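Local structure of Lpg2148(MvcA) (Legionella pneumophila subsp. pneumophila str. Philadelphia 1, 6K11) at residues 130-143 with 151-163. The protein is a Legionella effector, probably a deamidase that modulates the host ubiquitin-conjugating enzyme UBE2N by removing ubiquitin from it. Numbering follows the deposited sequence.
Sequences DPPIVLVKTKNENF and NKIYLLENKLYFI
F143 swings back from the 3-10 turn at 140-141 onto the hairpin of strands 152-155 and 160-163, where Y154, L156, Y161 and I163 receive it. With CG trans to the backbone N (chi1 180°), the ring reaches over the hairpin; its CE1 lies above one face of the Y154 ring, 3.6 Å from Y154 CG, while L156 CD1 makes a CH-pi contact with a face of the F143 ring. Y161 runs almost parallel to F143 but is slid aside, so the two barely overlap. On the same face V136 lies alongside Y154, and T138 CG2 meets the edge of the tyrosine ring. L135, I153 and L155 pack on the opposite face, which helix 206-220 covers through I214 and F218.

Between these faces strands 134-137 and 152-155 pair in parallel, V136 giving its N-H to I153 O (2.8 Å) and its O to L155 N (2.8 Å). Polar side chains take over at both ends. E157, bent at chi2 (104°), presents the syn lone pair of OE1 to N140 N at 2.6 Å, and N140 ND2 makes a weak bond to N158 OD1 (2.9 Å). At the other end N151 ND2 reaches D130 O (2.9 Å) from above the carbonyl plane, and one water donates to both D130 O and N151 OD1.

Within the MvcA insertion domain, the chemistry thus divides the work: backbone bonds set the parallel register, the aromatic cluster ties the returning loop to the hairpin, and side-chain amides, a carboxylate and water join the two segments beyond the paired residues.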
ATOM      1  N   ASP A 130     -10.058  -7.778   6.824  1.00 37.84           N
ATOM      2  CA  ASP A 130     -10.272  -6.869   7.948  1.00 38.08           C
ATOM      3  C   ASP A 130     -11.764  -6.573   8.104  1.00 38.35           C
ATOM      4  O   ASP A 130     -12.210  -5.438   7.901  1.00 38.82           O
ATOM      5  CB  ASP A 130      -9.473  -5.582   7.724  1.00 39.29           C
ATOM      6  CG  ASP A 130      -9.492  -4.658   8.920  1.00 44.35           C
ATOM      7  OD1 ASP A 130      -9.482  -5.164  10.063  1.00 46.06           O
ATOM      8  OD2 ASP A 130      -9.500  -3.428   8.713  1.00 44.65           O
ATOM      9  N   PRO A 131     -12.566  -7.571   8.482  1.00 38.05           N
ATOM     10  CA  PRO A 131     -14.028  -7.331   8.662  1.00 40.08           C
ATOM     11  C   PRO A 131     -14.288  -6.476   9.892  1.00 39.61           C
ATOM     12  O   PRO A 131     -13.410  -6.354  10.763  1.00 38.73           O
ATOM     13  CB  PRO A 131     -14.602  -8.746   8.832  1.00 38.64           C
ATOM     14  CG  PRO A 131     -13.451  -9.547   9.408  1.00 43.20           C
ATOM     15  CD  PRO A 131     -12.194  -8.967   8.793  1.00 37.26           C
ATOM     16  N   PRO A 132     -15.473  -5.860  10.002  1.00 35.65           N
ATOM     17  CA  PRO A 132     -15.789  -5.098  11.217  1.00 36.03           C
ATOM     18  C   PRO A 132     -15.847  -6.019  12.422  1.00 36.92           C
ATOM     19  O   PRO A 132     -16.157  -7.204  12.310  1.00 36.41           O
ATOM     20  CB  PRO A 132     -17.165  -4.490  10.917  1.00 36.25           C
ATOM     21  CG  PRO A 132     -17.782  -5.453   9.935  1.00 36.50           C
ATOM     22  CD  PRO A 132     -16.621  -5.915   9.073  1.00 36.03           C
ATOM     23  N   ILE A 133     -15.519  -5.469  13.589  1.00 36.23           N
ATOM     24  CA  ILE A 133     -15.495  -6.256  14.815  1.00 40.97           C
ATOM     25  C   ILE A 133     -16.335  -5.644  15.922  1.00 41.92           C
ATOM     26  O   ILE A 133     -16.445  -6.241  16.996  1.00 38.25           O
ATOM     27  CB  ILE A 133     -14.058  -6.490  15.329  1.00 42.31           C
ATOM     28  CG1 ILE A 133     -13.349  -5.160  15.581  1.00 42.15           C
ATOM     29  CG2 ILE A 133     -13.260  -7.378  14.368  1.00 44.15           C
ATOM     30  CD1 ILE A 133     -12.203  -5.253  16.624  1.00 48.80           C
ATOM     31  N   VAL A 134     -16.906  -4.455  15.720  1.00 39.97           N
ATOM     32  CA  VAL A 134     -17.765  -3.881  16.748  1.00 40.38           C
ATOM     33  C   VAL A 134     -19.075  -3.392  16.146  1.00 41.01           C
ATOM     34  O   VAL A 134     -19.170  -3.039  14.963  1.00 34.88           O
ATOM     35  CB  VAL A 134     -17.097  -2.737  17.555  1.00 41.74           C
ATOM     36  CG1 VAL A 134     -15.801  -3.211  18.261  1.00 42.15           C
ATOM     37  CG2 VAL A 134     -16.853  -1.522  16.698  1.00 43.54           C
ATOM     38  N   LEU A 135     -20.094  -3.376  17.000  1.00 38.92           N
ATOM     39  CA  LEU A 135     -21.384  -2.762  16.748  1.00 39.44           C
ATOM     40  C   LEU A 135     -21.466  -1.497  17.592  1.00 41.46           C
ATOM     41  O   LEU A 135     -21.047  -1.498  18.756  1.00 41.89           O
ATOM     42  CB  LEU A 135     -22.520  -3.731  17.117  1.00 38.30           C
ATOM     43  CG  LEU A 135     -23.890  -3.133  17.408  1.00 40.29           C
ATOM     44  CD1 LEU A 135     -24.498  -2.579  16.123  1.00 40.99           C
ATOM     45  CD2 LEU A 135     -24.807  -4.172  18.042  1.00 43.74           C
ATOM     46  N   VAL A 136     -21.971  -0.413  17.008  1.00 37.70           N
ATOM     47  CA  VAL A 136     -22.129   0.855  17.720  1.00 36.89           C
ATOM     48  C   VAL A 136     -23.603   1.223  17.719  1.00 41.92           C
ATOM     49  O   VAL A 136     -24.208   1.392  16.653  1.00 38.88           O
ATOM     50  CB  VAL A 136     -21.300   1.990  17.098  1.00 39.47           C
ATOM     51  CG1 VAL A 136     -21.587   3.310  17.815  1.00 41.68           C
ATOM     52  CG2 VAL A 136     -19.791   1.657  17.114  1.00 43.13           C
ATOM     53  N   LYS A 137     -24.173   1.373  18.911  1.00 37.87           N
ATOM     54  CA  LYS A 137     -25.533   1.865  19.066  1.00 41.14           C
ATOM     55  C   LYS A 137     -25.486   3.383  19.206  1.00 46.56           C
ATOM     56  O   LYS A 137     -24.781   3.907  20.075  1.00 45.11           O
ATOM     57  CB  LYS A 137     -26.193   1.227  20.286  1.00 42.58           C
ATOM     58  CG  LYS A 137     -27.620   1.596  20.468  1.00 45.26           C
ATOM     59  CD  LYS A 137     -28.184   0.863  21.670  1.00 44.27           C
ATOM     60  CE  LYS A 137     -29.255   1.685  22.353  1.00 45.82           C
ATOM     61  NZ  LYS A 137     -29.833   0.939  23.505  1.00 45.23           N
ATOM     62  N   THR A 138     -26.216   4.085  18.346  1.00 43.16           N
ATOM     63  CA  THR A 138     -26.206   5.540  18.365  1.00 50.60           C
ATOM     64  C   THR A 138     -27.573   6.088  17.984  1.00 52.75           C
ATOM     65  O   THR A 138     -28.244   5.565  17.089  1.00 49.59           O
ATOM     66  CB  THR A 138     -25.144   6.119  17.419  1.00 53.00           C
ATOM     67  OG1 THR A 138     -25.301   7.545  17.341  1.00 56.64           O
ATOM     68  CG2 THR A 138     -25.267   5.504  16.025  1.00 49.99           C
ATOM     69  N   LYS A 139     -27.977   7.146  18.678  1.00 54.88           N
ATOM     70  CA  LYS A 139     -29.186   7.862  18.310  1.00 57.19           C
ATOM     71  C   LYS A 139     -29.024   8.483  16.929  1.00 59.95           C
ATOM     72  O   LYS A 139     -27.924   8.862  16.516  1.00 59.84           O
ATOM     73  CB  LYS A 139     -29.494   8.950  19.341  1.00 60.42           C
ATOM     74  CG  LYS A 139     -30.017   8.412  20.676  1.00 60.08           C
ATOM     75  CD  LYS A 139     -30.643   9.521  21.522  1.00 66.96           C
ATOM     76  CE  LYS A 139     -31.320   8.967  22.780  1.00 66.90           C
ATOM     77  NZ  LYS A 139     -32.218   7.800  22.510  1.00 68.18           N
ATOM     78  N   ASN A 140     -30.143   8.573  16.207  1.00 57.88           N
ATOM     79  CA  ASN A 140     -30.125   9.192  14.888  1.00 62.00           C
ATOM     80  C   ASN A 140     -29.580  10.613  14.947  1.00 66.11           C
ATOM     81  O   ASN A 140     -28.852  11.038  14.043  1.00 66.14           O
ATOM     82  CB  ASN A 140     -31.533   9.177  14.293  1.00 60.04           C
ATOM     83  CG  ASN A 140     -31.528   9.303  12.792  1.00 66.06           C
ATOM     84  OD1 ASN A 140     -30.823  10.141  12.227  1.00 70.65           O
ATOM     85  ND2 ASN A 140     -32.308   8.459  12.126  1.00 66.10           N
ATOM     86  N   GLU A 141     -29.886  11.344  16.022  1.00 67.24           N
ATOM     87  CA  GLU A 141     -29.473  12.742  16.127  1.00 68.76           C
ATOM     88  C   GLU A 141     -27.957  12.912  16.064  1.00 66.51           C
ATOM     89  O   GLU A 141     -27.475  13.949  15.594  1.00 67.79           O
ATOM     90  CB  GLU A 141     -30.028  13.330  17.422  1.00 68.99           C
ATOM     91  CG  GLU A 141     -31.428  12.810  17.739  1.00 75.79           C
ATOM     92  CD  GLU A 141     -31.756  12.864  19.221  1.00 78.96           C
ATOM     93  OE1 GLU A 141     -32.405  11.914  19.725  1.00 78.17           O
ATOM     94  OE2 GLU A 141     -31.375  13.855  19.877  1.00 81.47           O
ATOM     95  N   ASN A 142     -27.190  11.916  16.520  1.00 64.36           N
ATOM     96  CA  ASN A 142     -25.741  12.041  16.638  1.00 65.22           C
ATOM     97  C   ASN A 142     -24.975  11.232  15.598  1.00 65.18           C
ATOM     98  O   ASN A 142     -23.766  11.028  15.760  1.00 65.72           O
ATOM     99  CB  ASN A 142     -25.290  11.622  18.036  1.00 64.69           C
ATOM    100  CG  ASN A 142     -26.047  12.340  19.126  1.00 69.27           C
ATOM    101  OD1 ASN A 142     -26.539  11.719  20.072  1.00 70.76           O
ATOM    102  ND2 ASN A 142     -26.158  13.656  18.996  1.00 69.09           N
ATOM    103  N   PHE A 143     -25.635  10.764  14.539  1.00 60.55           N
ATOM    104  CA  PHE A 143     -25.001   9.919  13.533  1.00 58.69           C
ATOM    105  C   PHE A 143     -24.820  10.728  12.257  1.00 57.40           C
ATOM    106  O   PHE A 143     -25.800  11.106  11.607  1.00 58.56           O
ATOM    107  CB  PHE A 143     -25.815   8.655  13.262  1.00 58.11           C
ATOM    108  CG  PHE A 143     -25.201   7.756  12.220  1.00 55.28           C
ATOM    109  CD1 PHE A 143     -24.071   7.003  12.514  1.00 49.70           C
ATOM    110  CD2 PHE A 143     -25.742   7.678  10.945  1.00 50.81           C
ATOM    111  CE1 PHE A 143     -23.493   6.179  11.560  1.00 49.88           C
ATOM    112  CE2 PHE A 143     -25.169   6.855   9.981  1.00 51.17           C
ATOM    113  CZ  PHE A 143     -24.043   6.105  10.286  1.00 48.00           C
ATOM    114  N   ASN A 151     -15.654   1.080   9.056  1.00 38.09           N
ATOM    115  CA  ASN A 151     -15.526  -0.363   9.317  1.00 36.18           C
ATOM    116  C   ASN A 151     -16.161  -0.752  10.653  1.00 37.90           C
ATOM    117  O   ASN A 151     -15.585  -1.500  11.450  1.00 35.28           O
ATOM    118  CB  ASN A 151     -14.076  -0.846   9.238  1.00 36.84           C
ATOM    119  CG  ASN A 151     -13.984  -2.339   8.908  1.00 42.35           C
ATOM    120  OD1 ASN A 151     -14.905  -2.914   8.310  1.00 38.40           O
ATOM    121  ND2 ASN A 151     -12.874  -2.971   9.291  1.00 41.54           N
ATOM    122  N   LYS A 152     -17.376  -0.251  10.876  1.00 36.62           N
ATOM    123  CA  LYS A 152     -18.183  -0.615  12.030  1.00 38.04           C
ATOM    124  C   LYS A 152     -19.627  -0.797  11.575  1.00 38.92           C
ATOM    125  O   LYS A 152     -20.047  -0.240  10.554  1.00 35.48           O
ATOM    126  CB  LYS A 152     -18.123   0.455  13.134  1.00 37.85           C
ATOM    127  CG  LYS A 152     -16.738   0.652  13.762  1.00 42.94           C
ATOM    128  CD  LYS A 152     -16.779   1.738  14.833  1.00 43.39           C
ATOM    129  CE  LYS A 152     -15.447   1.837  15.587  1.00 51.67           C
ATOM    130  NZ  LYS A 152     -15.477   2.882  16.662  1.00 47.37           N
ATOM    131  N   ILE A 153     -20.378  -1.594  12.328  1.00 36.13           N
ATOM    132  CA  ILE A 153     -21.828  -1.673  12.152  1.00 34.65           C
ATOM    133  C   ILE A 153     -22.476  -0.680  13.100  1.00 37.51           C
ATOM    134  O   ILE A 153     -22.077  -0.576  14.264  1.00 36.45           O
ATOM    135  CB  ILE A 153     -22.333  -3.103  12.403  1.00 33.28           C
ATOM    136  CG1 ILE A 153     -21.829  -4.037  11.306  1.00 34.16           C
ATOM    137  CG2 ILE A 153     -23.867  -3.113  12.488  1.00 33.88           C
ATOM    138  CD1 ILE A 153     -22.093  -5.497  11.576  1.00 37.97           C
ATOM    139  N   TYR A 154     -23.466   0.064  12.602  1.00 35.43           N
ATOM    140  CA  TYR A 154     -24.146   1.106  13.365  1.00 35.49           C
ATOM    141  C   TYR A 154     -25.628   0.777  13.492  1.00 38.74           C
ATOM    142  O   TYR A 154     -26.308   0.561  12.484  1.00 34.01           O
ATOM    143  CB  TYR A 154     -23.966   2.478  12.704  1.00 34.77           C
ATOM    144  CG  TYR A 154     -22.551   3.003  12.853  1.00 39.86           C
ATOM    145  CD1 TYR A 154     -22.187   3.761  13.958  1.00 40.49           C
ATOM    146  CD2 TYR A 154     -21.572   2.702  11.912  1.00 41.36           C
ATOM    147  CE1 TYR A 154     -20.879   4.225  14.123  1.00 40.40           C
ATOM    148  CE2 TYR A 154     -20.269   3.161  12.063  1.00 41.67           C
ATOM    149  CZ  TYR A 154     -19.932   3.924  13.169  1.00 44.35           C
ATOM    150  OH  TYR A 154     -18.634   4.375  13.319  1.00 46.78           O
ATOM    151  N   LEU A 155     -26.132   0.758  14.724  1.00 37.12           N
ATOM    152  CA  LEU A 155     -27.546   0.508  14.992  1.00 35.57           C
ATOM    153  C   LEU A 155     -28.189   1.802  15.475  1.00 40.13           C
ATOM    154  O   LEU A 155     -27.860   2.307  16.554  1.00 39.04           O
ATOM    155  CB  LEU A 155     -27.730  -0.611  16.016  1.00 37.29           C
ATOM    156  CG  LEU A 155     -29.163  -0.796  16.542  1.00 39.30           C
ATOM    157  CD1 LEU A 155     -30.110  -1.240  15.405  1.00 35.92           C
ATOM    158  CD2 LEU A 155     -29.162  -1.811  17.678  1.00 37.86           C
ATOM    159  N   LEU A 156     -29.107   2.328  14.675  1.00 38.39           N
ATOM    160  CA  LEU A 156     -29.883   3.513  14.997  1.00 42.18           C
ATOM    161  C   LEU A 156     -31.288   3.088  15.401  1.00 42.93           C
ATOM    162  O   LEU A 156     -31.660   1.914  15.283  1.00 38.61           O
ATOM    163  CB  LEU A 156     -29.944   4.471  13.800  1.00 43.36           C
ATOM    164  CG  LEU A 156     -28.765   5.368  13.422  1.00 48.99           C
ATOM    165  CD1 LEU A 156     -27.459   4.601  13.309  1.00 48.08           C
ATOM    166  CD2 LEU A 156     -29.082   6.074  12.107  1.00 52.67           C
ATOM    167  N   GLU A 157     -32.079   4.067  15.865  1.00 43.80           N
ATOM    168  CA  GLU A 157     -33.492   3.804  16.138  1.00 45.46           C
ATOM    169  C   GLU A 157     -34.193   3.208  14.923  1.00 46.45           C
ATOM    170  O   GLU A 157     -35.078   2.358  15.067  1.00 47.27           O
ATOM    171  CB  GLU A 157     -34.220   5.088  16.558  1.00 46.40           C
ATOM    172  CG  GLU A 157     -33.768   5.685  17.872  1.00 51.46           C
ATOM    173  CD  GLU A 157     -32.894   6.900  17.662  1.00 55.59           C
ATOM    174  OE1 GLU A 157     -32.050   6.860  16.736  1.00 55.96           O
ATOM    175  OE2 GLU A 157     -33.052   7.893  18.405  1.00 62.20           O
ATOM    176  N   ASN A 158     -33.827   3.650  13.714  1.00 44.62           N
ATOM    177  CA  ASN A 158     -34.589   3.278  12.529  1.00 46.43           C
ATOM    178  C   ASN A 158     -33.739   2.770  11.370  1.00 46.04           C
ATOM    179  O   ASN A 158     -34.271   2.598  10.266  1.00 44.83           O
ATOM    180  CB  ASN A 158     -35.441   4.454  12.049  1.00 47.28           C
ATOM    181  CG  ASN A 158     -34.677   5.759  11.999  1.00 52.88           C
ATOM    182  OD1 ASN A 158     -33.442   5.786  11.944  1.00 53.86           O
ATOM    183  ND2 ASN A 158     -35.419   6.866  12.020  1.00 61.57           N
ATOM    184  N   LYS A 159     -32.452   2.518  11.583  1.00 38.86           N
ATOM    185  CA  LYS A 159     -31.588   2.025  10.517  1.00 39.82           C
ATOM    186  C   LYS A 159     -30.540   1.107  11.137  1.00 38.80           C
ATOM    187  O   LYS A 159     -30.154   1.279  12.295  1.00 36.78           O
ATOM    188  CB  LYS A 159     -30.917   3.179   9.755  1.00 43.38           C
ATOM    189  CG  LYS A 159     -31.873   4.101   8.974  1.00 47.39           C
ATOM    190  CD  LYS A 159     -31.994   3.669   7.507  1.00 47.97           C
ATOM    191  CE  LYS A 159     -32.925   4.583   6.688  1.00 46.27           C
ATOM    192  NZ  LYS A 159     -33.109   5.886   7.368  1.00 53.40           N
ATOM    193  N   LEU A 160     -30.135   0.094  10.378  1.00 36.87           N
ATOM    194  CA  LEU A 160     -29.009  -0.776  10.707  1.00 34.50           C
ATOM    195  C   LEU A 160     -28.054  -0.678   9.526  1.00 35.72           C
ATOM    196  O   LEU A 160     -28.398  -1.107   8.418  1.00 32.02           O
ATOM    197  CB  LEU A 160     -29.459  -2.220  10.946  1.00 35.53           C
ATOM    198  CG  LEU A 160     -28.364  -3.244  11.265  1.00 33.70           C
ATOM    199  CD1 LEU A 160     -27.703  -2.919  12.616  1.00 34.24           C
ATOM    200  CD2 LEU A 160     -28.927  -4.646  11.278  1.00 35.79           C
ATOM    201  N   TYR A 161     -26.870  -0.105   9.757  1.00 33.51           N
ATOM    202  CA  TYR A 161     -25.919   0.224   8.706  1.00 33.78           C
ATOM    203  C   TYR A 161     -24.597  -0.502   8.913  1.00 37.07           C
ATOM    204  O   TYR A 161     -24.213  -0.841  10.045  1.00 33.84           O
ATOM    205  CB  TYR A 161     -25.609   1.733   8.683  1.00 36.58           C
ATOM    206  CG  TYR A 161     -26.655   2.650   8.090  1.00 41.39           C
ATOM    207  CD1 TYR A 161     -27.137   2.458   6.790  1.00 41.92           C
ATOM    208  CD2 TYR A 161     -27.105   3.757   8.801  1.00 41.92           C
ATOM    209  CE1 TYR A 161     -28.066   3.320   6.244  1.00 43.68           C
ATOM    210  CE2 TYR A 161     -28.028   4.617   8.267  1.00 43.51           C
ATOM    211  CZ  TYR A 161     -28.505   4.399   6.991  1.00 45.32           C
ATOM    212  OH  TYR A 161     -29.428   5.264   6.464  1.00 50.01           O
ATOM    213  N   PHE A 162     -23.886  -0.714   7.804  1.00 33.81           N
ATOM    214  CA  PHE A 162     -22.471  -1.045   7.827  1.00 32.37           C
ATOM    215  C   PHE A 162     -21.777   0.036   7.017  1.00 37.14           C
ATOM    216  O   PHE A 162     -22.196   0.328   5.890  1.00 36.91           O
ATOM    217  CB  PHE A 162     -22.199  -2.446   7.250  1.00 31.44           C
ATOM    218  CG  PHE A 162     -20.744  -2.730   6.966  1.00 35.22           C
ATOM    219  CD1 PHE A 162     -19.776  -2.545   7.951  1.00 35.14           C
ATOM    220  CD2 PHE A 162     -20.353  -3.200   5.724  1.00 35.05           C
ATOM    221  CE1 PHE A 162     -18.426  -2.811   7.692  1.00 35.62           C
ATOM    222  CE2 PHE A 162     -19.007  -3.477   5.447  1.00 38.72           C
ATOM    223  CZ  PHE A 162     -18.038  -3.279   6.433  1.00 35.73           C
ATOM    224  N   ILE A 163     -20.776   0.685   7.619  1.00 36.61           N
ATOM    225  CA  ILE A 163     -19.897   1.614   6.913  1.00 37.00           C
ATOM    226  C   ILE A 163     -18.602   0.874   6.636  1.00 38.44           C
ATOM    227  O   ILE A 163     -17.936   0.432   7.580  1.00 37.13           O
ATOM    228  CB  ILE A 163     -19.621   2.882   7.734  1.00 39.04           C
ATOM    229  CG1 ILE A 163     -20.907   3.638   8.021  1.00 38.87           C
ATOM    230  CG2 ILE A 163     -18.591   3.771   7.004  1.00 40.62           C
ATOM    231  CD1 ILE A 163     -20.693   4.911   8.815  1.00 46.72           C
TER
HETATM  232  O   HOH W   1     -14.125  -4.264   6.158  1.00 45.20           O
HETATM  233  O   HOH W   2     -15.142  -2.829  13.722  1.00 39.52           O